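PDB 3OTX: adenosine kinase, putative from Trypanosoma brucei, which probably phosphorylates adenosine to AMP with ATP and magnesium in purine salvage, as a member of the PfkB carbohydrate kinase family. Local coordinates for residues 22-25 with 26-30; 48-51 with 52-56; 66-69 with 70-74. The protein carries 1 engineered substitution. All blocks are in the same frame, centred on the assembly; numbering follows the deposited sequence.

Contact 1. Residues 22-25 with 26-30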
# COMPACT_ATOMS: atom_id res chain seq x y z
N ALA A 22 -10.73 12.64 -10.79
CA ALA A 22 -11.82 13.57 -11.10
C ALA A 22 -13.09 13.17 -10.38
O ALA A 22 -13.29 12.01 -10.00
CB ALA A 22 -12.06 13.63 -12.62
N HIS A 23 -13.95 14.16 -10.16
CA HIS A 23 -15.30 13.90 -9.70
C HIS A 23 -16.14 13.46 -10.89
O HIS A 23 -16.18 14.12 -11.93
CB HIS A 23 -15.90 15.15 -9.05
CG HIS A 23 -15.27 15.47 -7.74
ND1 HIS A 23 -15.77 15.01 -6.54
CD2 HIS A 23 -14.12 16.13 -7.43
CE1 HIS A 23 -14.99 15.41 -5.55
NE2 HIS A 23 -13.98 16.09 -6.07
N VAL A 24 -16.81 12.32 -10.71
CA VAL A 24 -17.64 11.74 -11.75
C VAL A 24 -19.06 11.55 -11.22
O VAL A 24 -19.31 11.60 -10.01
CB VAL A 24 -17.09 10.38 -12.26
CG1 VAL A 24 -15.68 10.55 -12.80
CG2 VAL A 24 -17.12 9.32 -11.16
N SER A 25 -19.98 11.31 -12.14
CA SER A 25 -21.35 11.04 -11.77
C SER A 25 -21.50 9.57 -11.46
O SER A 25 -20.62 8.76 -11.75
CB SER A 25 -22.27 11.40 -12.92
OG SER A 25 -21.96 10.59 -14.03
N ASP A 26 -22.65 9.22 -10.88
CA ASP A 26 -23.00 7.84 -10.63
C ASP A 26 -23.19 7.09 -11.94
O ASP A 26 -22.84 5.91 -12.04
CB ASP A 26 -24.28 7.77 -9.78
CG ASP A 26 -24.06 8.30 -8.37
OD1 ASP A 26 -22.91 8.69 -8.05
OD2 ASP A 26 -25.04 8.33 -7.59
N GLU A 27 -23.71 7.79 -12.95
CA GLU A 27 -23.89 7.21 -14.28
C GLU A 27 -22.56 6.86 -14.95
O GLU A 27 -22.52 5.92 -15.74
CB GLU A 27 -24.70 8.12 -15.21
CG GLU A 27 -25.20 7.38 -16.46
CD GLU A 27 -25.22 8.23 -17.71
OE1 GLU A 27 -26.17 9.04 -17.86
OE2 GLU A 27 -24.30 8.08 -18.55
N PHE A 28 -21.51 7.64 -14.68
CA PHE A 28 -20.16 7.34 -15.16
C PHE A 28 -19.75 5.96 -14.65
O PHE A 28 -19.26 5.12 -15.41
CB PHE A 28 -19.17 8.43 -14.68
CG PHE A 28 -17.72 8.17 -15.06
CD1 PHE A 28 -17.18 8.76 -16.20
CD2 PHE A 28 -16.92 7.38 -14.27
CE1 PHE A 28 -15.84 8.52 -16.55
CE2 PHE A 28 -15.59 7.14 -14.61
CZ PHE A 28 -15.06 7.72 -15.75
N LEU A 29 -19.97 5.69 -13.36
CA LEU A 29 -19.68 4.38 -12.81
C LEU A 29 -20.50 3.26 -13.47
O LEU A 29 -19.95 2.19 -13.77
CB LEU A 29 -19.81 4.36 -11.27
CG LEU A 29 -19.12 5.40 -10.38
CD1 LEU A 29 -19.46 5.10 -8.91
CD2 LEU A 29 -17.60 5.40 -10.54
N VAL A 30 -21.79 3.48 -13.69
CA VAL A 30 -22.61 2.51 -14.41
C VAL A 30 -22.05 2.27 -15.81
O VAL A 30 -21.89 1.11 -16.22
CB VAL A 30 -24.11 2.94 -14.45
CG1 VAL A 30 -24.96 2.04 -15.37
CG2 VAL A 30 -24.70 2.98 -13.05
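Ser25 and Phe28 meet where the chain passes from strand 17-23 into helix 26-31. Ser25 holds the N-cap position with an extended backbone, and the helix starts at Asp26. The amide of Phe28 points back at the cap. Phe28 N donates to Ser25 OG at 3.1 Å, with an N-H...O angle of 148°. A second bond, from Phe28 N to Ser25 O, is weak at 3.3 Å. The serine hydroxyl lies between its own backbone N and carbonyl carbon (chi1 62°), which turns OG toward the amide of Phe28.

Val24 packs on the same aromatic residue. Its CG1 sits 3.8 Å from the centroid of the Phe28 ring, close to the ring normal, a CH-pi contact over one face. Val24 CB is 3.6 Å from Phe28 CD2. The other methyl, Val24 CG2, reaches Leu29 CD2 at 4.0 Å. At the first helical position, Asp26 OD1 forms a salt bridge with Arg36. The arrangement is a serine N-cap closed by a hydrophobic staple, Val24 to Leu29, with the Phe28 CH-pi contact added to it, at a strand-to-helix junction of this PfkB-family kinase.

Contact 2. Residues 48-51 with 52-56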
# COMPACT_ATOMS: atom_id res chain seq x y z
N GLY A 48 -11.80 2.83 -22.84
CA GLY A 48 -12.10 4.24 -23.02
C GLY A 48 -12.18 5.11 -21.77
O GLY A 48 -12.36 6.32 -21.87
N ILE A 49 -12.03 4.52 -20.59
CA ILE A 49 -12.26 5.27 -19.36
C ILE A 49 -11.27 6.43 -19.14
O ILE A 49 -11.66 7.49 -18.64
CB ILE A 49 -12.35 4.35 -18.10
CG1 ILE A 49 -12.90 5.10 -16.89
CG2 ILE A 49 -10.99 3.67 -17.78
CD1 ILE A 49 -13.03 4.23 -15.61
N PHE A 50 -10.00 6.24 -19.50
CA PHE A 50 -9.02 7.29 -19.26
C PHE A 50 -9.25 8.51 -20.14
O PHE A 50 -9.17 9.64 -19.67
CB PHE A 50 -7.60 6.75 -19.39
CG PHE A 50 -7.15 6.06 -18.17
CD1 PHE A 50 -7.29 4.68 -18.03
CD2 PHE A 50 -6.57 6.78 -17.12
CE1 PHE A 50 -6.87 4.03 -16.87
CE2 PHE A 50 -6.14 6.14 -15.95
CZ PHE A 50 -6.29 4.77 -15.82
N ASP A 51 -9.59 8.26 -21.40
CA ASP A 51 -9.91 9.35 -22.33
C ASP A 51 -11.10 10.15 -21.83
O ASP A 51 -11.11 11.37 -21.91
CB ASP A 51 -10.22 8.82 -23.73
CG ASP A 51 -9.03 8.14 -24.37
OD1 ASP A 51 -7.88 8.34 -23.92
OD2 ASP A 51 -9.24 7.40 -25.35
N ASP A 52 -12.09 9.44 -21.27
CA ASP A 52 -13.33 10.03 -20.76
C ASP A 52 -13.05 10.91 -19.53
O ASP A 52 -13.47 12.07 -19.48
CB ASP A 52 -14.29 8.88 -20.42
CG ASP A 52 -15.72 9.31 -20.32
OD1 ASP A 52 -16.00 10.48 -20.02
OD2 ASP A 52 -16.59 8.44 -20.52
N ILE A 53 -12.32 10.39 -18.55
CA ILE A 53 -12.01 11.14 -17.33
C ILE A 53 -11.12 12.35 -17.62
O ILE A 53 -11.25 13.39 -16.95
CB ILE A 53 -11.35 10.27 -16.24
CG1 ILE A 53 -12.14 8.99 -16.03
CG2 ILE A 53 -11.27 11.01 -14.92
CD1 ILE A 53 -11.41 7.97 -15.23
N GLU A 54 -10.24 12.22 -18.61
CA GLU A 54 -9.30 13.29 -18.97
C GLU A 54 -10.00 14.44 -19.69
O GLU A 54 -9.57 15.58 -19.57
CB GLU A 54 -8.16 12.76 -19.83
CG GLU A 54 -7.10 11.98 -19.02
CD GLU A 54 -6.20 11.10 -19.88
OE1 GLU A 54 -5.95 11.42 -21.06
OE2 GLU A 54 -5.74 10.07 -19.36
N LYS A 55 -11.07 14.12 -20.42
CA LYS A 55 -11.89 15.10 -21.12
C LYS A 55 -12.75 15.94 -20.17
O LYS A 55 -13.52 16.78 -20.61
CB LYS A 55 -12.78 14.39 -22.15
CG LYS A 55 -12.41 14.61 -23.60
CD LYS A 55 -11.26 13.74 -24.09
CE LYS A 55 -10.62 14.38 -25.31
NZ LYS A 55 -9.82 13.42 -26.13
N MET A 56 -12.60 15.71 -18.87
CA MET A 56 -13.43 16.39 -17.87
C MET A 56 -12.82 17.69 -17.35
O MET A 56 -11.63 17.94 -17.56
CB MET A 56 -13.69 15.46 -16.69
CG MET A 56 -14.22 14.12 -17.12
SD MET A 56 -14.95 13.20 -15.78
CE MET A 56 -16.49 14.09 -15.63
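Ile53 packs against Ile49 one turn earlier in helix 49-54. Its CB lies 3.7 Å from Ile49 O. CG1 comes closer to the same carbonyl oxygen, at 3.0 Å. CG1 is turned beside the backbone N (chi1 -49°), which lays the longer branch back along the preceding turn. At the tip, Ile53 CD1 meets Ile49 CG1 at 3.6 Å. The two isoleucines lie side by side and point the same way.

Ile49 O also accepts the backbone bond from Ile53 N, at 3.0 Å and an N-H...O angle of 167°. Three more bonds of the same i to i+4 kind join Asp52 to Gly48, Glu54 to Phe50 and Lys55 to Asp51. Gly48 is the N-cap residue.

The extended Glu54 side chain runs back past the carbonyl of Phe50; its CG is 3.2 Å from Phe50 O. Its OE2 stands at the edge of the Phe50 ring, near the ring plane, and lies 3.8 Å from Phe50 CB. The carboxylate is turned 58° from the ring.

On another side, Asp52 OD2 forms a salt bridge with Lys31 and a hydrogen bond with Tyr32 OH. Ile49 and Ile53 press on Phe28 of helix 26-31. Phe50 and Ile53 cover Ala126 of strand 122-130, and Ile53 also touches Ala22 of strand 17-23. The short helix thus packs against both strands and helix 26-31.

Contact 3. Residues 66-69 with 70-74. With AP5 (bis(adenosine)-5'-pentaphosphate), chain C.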
# COMPACT_ATOMS: atom_id res chain seq x y z
N SER A 66 0.07 2.59 -4.51
CA SER A 66 -0.09 2.30 -3.08
C SER A 66 1.23 2.35 -2.32
O SER A 66 1.38 3.16 -1.38
CB SER A 66 -0.77 0.95 -2.91
OG SER A 66 -0.84 0.65 -1.53
N GLY A 67 2.18 1.53 -2.73
CA GLY A 67 3.47 1.50 -2.02
C GLY A 67 4.23 2.81 -2.15
O GLY A 67 4.96 3.18 -1.25
N LEU A 68 4.10 3.52 -3.27
CA LEU A 68 4.83 4.77 -3.37
C LEU A 68 4.22 5.81 -2.41
O LEU A 68 4.94 6.56 -1.74
CB LEU A 68 4.82 5.24 -4.84
CG LEU A 68 5.68 6.46 -5.12
CD1 LEU A 68 7.15 6.14 -4.72
CD2 LEU A 68 5.60 6.75 -6.64
N ASN A 69 2.89 5.82 -2.29
CA ASN A 69 2.25 6.62 -1.25
C ASN A 69 2.79 6.30 0.16
O ASN A 69 3.09 7.20 0.94
CB ASN A 69 0.75 6.37 -1.25
CG ASN A 69 0.04 6.92 -2.45
OD1 ASN A 69 0.52 7.86 -3.14
ND2 ASN A 69 -1.15 6.41 -2.69
N VAL A 70 2.87 5.00 0.45
CA VAL A 70 3.33 4.52 1.76
C VAL A 70 4.76 5.03 1.99
O VAL A 70 5.08 5.56 3.06
CB VAL A 70 3.29 2.99 1.88
CG1 VAL A 70 3.99 2.52 3.16
CG2 VAL A 70 1.83 2.50 1.91
N ALA A 71 5.60 4.86 0.96
CA ALA A 71 6.99 5.26 1.07
C ALA A 71 7.10 6.77 1.32
O ALA A 71 7.91 7.23 2.13
CB ALA A 71 7.73 4.92 -0.21
N ARG A 72 6.27 7.55 0.64
CA ARG A 72 6.37 9.00 0.77
C ARG A 72 5.87 9.46 2.13
O ARG A 72 6.45 10.35 2.69
CB ARG A 72 5.60 9.73 -0.37
CG ARG A 72 6.29 9.56 -1.73
CD ARG A 72 5.36 10.01 -2.86
NE ARG A 72 5.24 11.44 -2.85
CZ ARG A 72 4.29 12.14 -3.45
NH1 ARG A 72 3.33 11.51 -4.13
NH2 ARG A 72 4.30 13.47 -3.37
N VAL A 73 4.82 8.81 2.66
CA VAL A 73 4.34 9.17 4.00
C VAL A 73 5.38 8.77 5.05
O VAL A 73 5.70 9.60 5.93
CB VAL A 73 3.00 8.51 4.30
CG1 VAL A 73 2.62 8.72 5.78
CG2 VAL A 73 1.92 9.11 3.36
N ALA A 74 5.97 7.58 4.91
CA ALA A 74 7.05 7.16 5.85
C ALA A 74 8.23 8.11 5.83
O ALA A 74 8.71 8.56 6.87
CB ALA A 74 7.48 5.71 5.56
PA AP5 C . -9.47 3.11 6.87
O1A AP5 C . -10.76 3.72 6.32
O2A AP5 C . -9.68 1.85 7.68
O3A AP5 C . -8.41 2.74 5.72
PB AP5 C . -8.73 2.13 4.26
O1B AP5 C . -10.09 1.50 4.18
O2B AP5 C . -7.56 1.29 3.88
O3B AP5 C . -8.72 3.49 3.43
PG AP5 C . -9.31 3.91 2.01
O1G AP5 C . -9.53 5.39 2.06
O2G AP5 C . -10.62 3.25 1.65
O3G AP5 C . -8.09 3.58 1.11
PD AP5 C . -7.89 3.73 -0.49
O1D AP5 C . -9.11 4.28 -1.21
O2D AP5 C . -7.33 2.41 -0.93
O3D AP5 C . -6.79 4.90 -0.54
PE AP5 C . -5.19 4.71 -0.45
O1E AP5 C . -4.87 3.65 0.58
O2E AP5 C . -4.54 6.08 -0.28
O5F AP5 C . -8.70 4.26 7.67
C5F AP5 C . -7.37 4.05 8.15
C4F AP5 C . -7.11 5.00 9.29
O4F AP5 C . -7.38 6.35 8.88
C3F AP5 C . -8.03 4.81 10.50
O3F AP5 C . -7.50 3.84 11.36
C2F AP5 C . -8.12 6.19 11.08
O2F AP5 C . -6.99 6.46 11.87
C1F AP5 C . -8.04 7.09 9.84
N9A AP5 C . -9.37 7.46 9.27
C8A AP5 C . -9.93 6.99 8.08
N7A AP5 C . -11.14 7.59 7.94
C5A AP5 C . -11.34 8.43 8.98
C6A AP5 C . -12.35 9.31 9.32
N6A AP5 C . -13.38 9.55 8.50
N1A AP5 C . -12.23 10.04 10.47
C2A AP5 C . -11.12 9.95 11.29
N3A AP5 C . -10.11 9.08 10.94
C4A AP5 C . -10.21 8.36 9.80
O5J AP5 C . -4.80 4.09 -1.90
C5J AP5 C . -5.05 4.85 -3.07
C4J AP5 C . -3.93 4.46 -4.02
O4J AP5 C . -4.13 3.13 -4.51
C3J AP5 C . -3.89 5.30 -5.30
O3J AP5 C . -2.80 6.22 -5.19
C2J AP5 C . -3.71 4.28 -6.44
O2J AP5 C . -2.69 4.62 -7.37
C1J AP5 C . -3.34 3.03 -5.68
N9B AP5 C . -3.64 1.79 -6.41
C8B AP5 C . -4.87 1.41 -6.87
N7B AP5 C . -4.70 0.23 -7.52
C5B AP5 C . -3.38 -0.13 -7.47
C6B AP5 C . -2.68 -1.24 -7.96
N6B AP5 C . -3.22 -2.20 -8.71
N1B AP5 C . -1.33 -1.23 -7.73
C2B AP5 C . -0.67 -0.29 -6.98
N3B AP5 C . -1.36 0.82 -6.53
C4B AP5 C . -2.71 0.86 -6.76
O HOH W 1 2.88 8.41 -4.59
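The guanidinium of Arg72 and the amide of Asn69 are joined through one water. The water lies in the guanidinium plane, at its edge, and accepts from Arg72 NH1 at 3.2 Å. It donates to Asn69 OD1 at 2.8 Å. The opposite branch of the amide faces the ligand. Asn69 ND2 donates to the ribose hydroxyl oxygen O3J of bis(adenosine)-5'-pentaphosphate at 3.0 Å, with an N-H...O angle of 144°. The same nitrogen is hydrogen-bonded to Asp301 OD2. The two ends of the amide thus have different partners, and together these fix its flip.

The adenine of this nucleoside is met at N3B. Ser66 N donates to it at 3.0 Å, and the bond is nearly straight at 166°. The serine hydroxyl is placed anti to its backbone N (chi1 176°), and it is hydrogen-bonded to Asp301 OD1.

Helix 66-76 carries these groups. Ser66 O accepts from Val70 N at 3.0 Å, and the next three carbonyls are bonded likewise. Arg72 runs back along the preceding turn, where its CG lies 3.3 Å from Leu68 O. Its chain then bends at chi3. Arg72 NE forms a salt bridge with Glu108. Val70 packs on helix 300-311, and Leu68 on Tyr88 and on helix 96-108.

The first turn of the helix therefore reads both base and ribose of the adenosine half of the inhibitor. Asn69 is also seen to bind adenosine itself. Asp301 is the predicted proton acceptor. Ser66 and Asn69 hold one carboxylate oxygen each, which probably sets its orientation beside the nucleoside. Arg72 and its water act from the second shell: they probably help to position the Asn69 amide that touches the ribose.

Contacts 1 and 2 belong together. Their centres are 11 Å apart, and they touch directly. Both have a buried apolar side and a more exposed polar one. Contact 1 continues strand 17-23 of the smaller sheet into a helix, and helix 49-54 of contact 2 packs on that sheet. Contact 3 lies elsewhere. Its centre lies about 7 Å from the chain centre; those of the other two lie about 25 Å away. It is a buried contact, yet its residues bond a ligand and share a bridging water. Contact 1 relies on a helix cap and a CH-pi contact, contact 2 on backbone bonds and aliphatic packing; residues 66-74 put a helix start against the nucleoside.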